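Local coordinates for biotin binding protein A (Gallus gallus, PDB 2C1Q) that binds biotin as a tetrameric avidin-family protein of the chicken, each subunit folding into a barrel that holds the vitamin at one end, at residues Glu96-Leu101 against Val117-Phe122. Residues are numbered along the deposited sequence; the frame is centred on the assembly and turned at random.
Sequences EMAWLL and VGTNVF. With BTN (biotin), chain B.
Trp99 lays its indole flat over the backbone of Gly118, and this is the tight part of the contact. With chi1 at 57°, CG is wedged between its own N and C, which folds the ring back across the neighbouring strand. Gly118 CA sits 3.9 Å from the centroid of the six-membered ring, a CH-pi contact made possible because glycine has no side chain on that face. Biotin presses on the opposite face, with its C6 3.4 Å from Trp99 CE2, so the indole is sandwiched between strand and ligand. Next along the pocket, Asn120 OD1 accepts a nearly straight hydrogen bond (172°) from biotin N1 at 2.7 Å, while Asn120 ND2 donates a hydrogen bond to Glu14, which fixes the turn of the amide. Further along the same face, Met97 SD approaches the Phe122 ring obliquely, 3.8 Å from Phe122 CE2, in a Met-aromatic contact. Paired backbone bonds Met97-Asn120 and Trp99-Gly118 lock this antiparallel register.

The other face is looser towards Glu96, whose carboxylate runs alongside Val121, both partly exposed; a water hydrogen-bonds both Glu96 OE1, at 2.7 Å, and Asn120 O. Leu100 CD2 meets Val117 CG2 at 3.8 Å on this face, but Trp99 of the second subunit and Val117 of the third pack on Leu100, and Thr119 OG1 is hydrogen-bonded to Thr119 OG1 of the fourth subunit.

Strands 93-102 and 115-124 are the last two of the eight-stranded antiparallel avidin barrel. Strand 78-87 flanks 93-102 on its other edge, Trp11 and Asn13 of strand 9-13 pack on Phe122 inside, and Trp112 of the third subunit packs against Trp99.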
# COMPACT_ATOMS: atom_id res chain seq x y z
N GLU A 96 13.29 -9.31 1.69
CA GLU A 96 12.52 -8.09 1.92
C GLU A 96 11.26 -8.16 1.08
O GLU A 96 11.34 -8.21 -0.16
CB GLU A 96 13.31 -6.83 1.53
CG GLU A 96 14.60 -6.64 2.28
CD GLU A 96 14.41 -6.26 3.75
OE1 GLU A 96 13.30 -5.78 4.16
OE2 GLU A 96 15.38 -6.45 4.49
N MET A 97 10.11 -8.15 1.76
CA MET A 97 8.82 -8.38 1.11
C MET A 97 7.79 -7.35 1.50
O MET A 97 7.84 -6.81 2.58
CB MET A 97 8.28 -9.78 1.41
CG MET A 97 9.22 -10.88 0.91
SD MET A 97 8.44 -12.39 0.38
CE MET A 97 8.10 -11.96 -1.37
N ALA A 98 6.91 -7.04 0.56
CA ALA A 98 5.76 -6.19 0.81
C ALA A 98 4.62 -7.07 0.36
O ALA A 98 4.81 -7.95 -0.49
CB ALA A 98 5.83 -4.88 -0.02
N TRP A 99 3.46 -6.86 0.97
CA TRP A 99 2.33 -7.75 0.74
C TRP A 99 1.00 -7.02 0.79
O TRP A 99 0.90 -5.94 1.34
CB TRP A 99 2.34 -8.91 1.76
CG TRP A 99 2.32 -8.51 3.23
CD1 TRP A 99 3.38 -8.56 4.10
CD2 TRP A 99 1.17 -8.06 4.02
NE1 TRP A 99 2.97 -8.15 5.37
CE2 TRP A 99 1.63 -7.84 5.34
CE3 TRP A 99 -0.19 -7.82 3.73
CZ2 TRP A 99 0.79 -7.38 6.36
CZ3 TRP A 99 -1.03 -7.40 4.75
CH2 TRP A 99 -0.54 -7.17 6.04
N LEU A 100 0.01 -7.63 0.16
CA LEU A 100 -1.38 -7.16 0.22
C LEU A 100 -2.24 -8.33 0.60
O LEU A 100 -2.15 -9.39 -0.01
CB LEU A 100 -1.86 -6.64 -1.13
CG LEU A 100 -1.15 -5.42 -1.75
CD1 LEU A 100 -1.59 -5.25 -3.21
CD2 LEU A 100 -1.36 -4.15 -0.97
N LEU A 101 -3.07 -8.15 1.61
CA LEU A 101 -4.00 -9.19 2.03
C LEU A 101 -5.37 -8.74 1.61
O LEU A 101 -5.83 -7.69 2.04
CB LEU A 101 -3.93 -9.38 3.54
CG LEU A 101 -5.07 -10.13 4.26
CD1 LEU A 101 -5.31 -11.51 3.70
CD2 LEU A 101 -4.70 -10.27 5.76
N VAL A 117 -2.18 -3.85 3.73
CA VAL A 117 -0.83 -3.80 3.20
C VAL A 117 0.17 -3.88 4.37
O VAL A 117 -0.13 -3.47 5.49
CB VAL A 117 -0.59 -2.47 2.44
CG1 VAL A 117 -0.65 -1.26 3.38
CG2 VAL A 117 0.75 -2.48 1.71
N GLY A 118 1.37 -4.39 4.12
CA GLY A 118 2.39 -4.36 5.14
C GLY A 118 3.66 -4.91 4.56
O GLY A 118 3.72 -5.18 3.36
N THR A 119 4.68 -5.08 5.40
CA THR A 119 5.96 -5.64 4.95
C THR A 119 6.35 -6.82 5.84
O THR A 119 5.84 -6.93 6.96
CB THR A 119 7.07 -4.55 4.97
OG1 THR A 119 7.11 -3.95 6.26
CG2 THR A 119 6.78 -3.41 3.93
N ASN A 120 7.24 -7.69 5.37
CA ASN A 120 7.82 -8.76 6.20
C ASN A 120 9.30 -8.89 5.86
O ASN A 120 9.71 -8.52 4.78
CB ASN A 120 7.12 -10.11 5.94
CG ASN A 120 5.81 -10.26 6.71
OD1 ASN A 120 4.86 -10.87 6.22
ND2 ASN A 120 5.78 -9.76 7.93
N VAL A 121 10.10 -9.37 6.82
CA VAL A 121 11.51 -9.69 6.55
C VAL A 121 11.69 -11.15 6.90
O VAL A 121 11.36 -11.56 8.00
CB VAL A 121 12.49 -8.84 7.38
CG1 VAL A 121 13.97 -9.13 6.93
CG2 VAL A 121 12.22 -7.37 7.19
N PHE A 122 12.17 -11.94 5.94
CA PHE A 122 12.36 -13.38 6.18
C PHE A 122 13.83 -13.71 6.27
O PHE A 122 14.64 -13.16 5.52
CB PHE A 122 11.77 -14.25 5.06
CG PHE A 122 10.28 -14.16 4.91
CD1 PHE A 122 9.47 -15.21 5.31
CD2 PHE A 122 9.69 -13.06 4.32
CE1 PHE A 122 8.10 -15.15 5.13
CE2 PHE A 122 8.34 -12.98 4.18
CZ PHE A 122 7.54 -14.03 4.56
C11 BTN B . -6.14 -14.09 6.86
O11 BTN B . -7.19 -13.81 6.22
O12 BTN B . -5.99 -13.60 7.99
C10 BTN B . -5.09 -15.05 6.29
C9 BTN B . -3.80 -15.06 7.13
C8 BTN B . -2.92 -13.94 6.57
C7 BTN B . -1.63 -13.72 7.35
C2 BTN B . -0.91 -12.45 6.87
S1 BTN B . -0.34 -12.54 5.27
C6 BTN B . 0.73 -11.15 5.61
C5 BTN B . 1.19 -11.18 7.04
N1 BTN B . 2.46 -11.86 7.02
C3 BTN B . 2.34 -13.05 7.57
O3 BTN B . 3.42 -13.91 7.69
N2 BTN B . 1.09 -13.31 7.99
C4 BTN B . 0.27 -12.14 7.78
O HOH W 1 10.63 -5.61 4.01
O HOH W 2 3.59 -7.45 8.59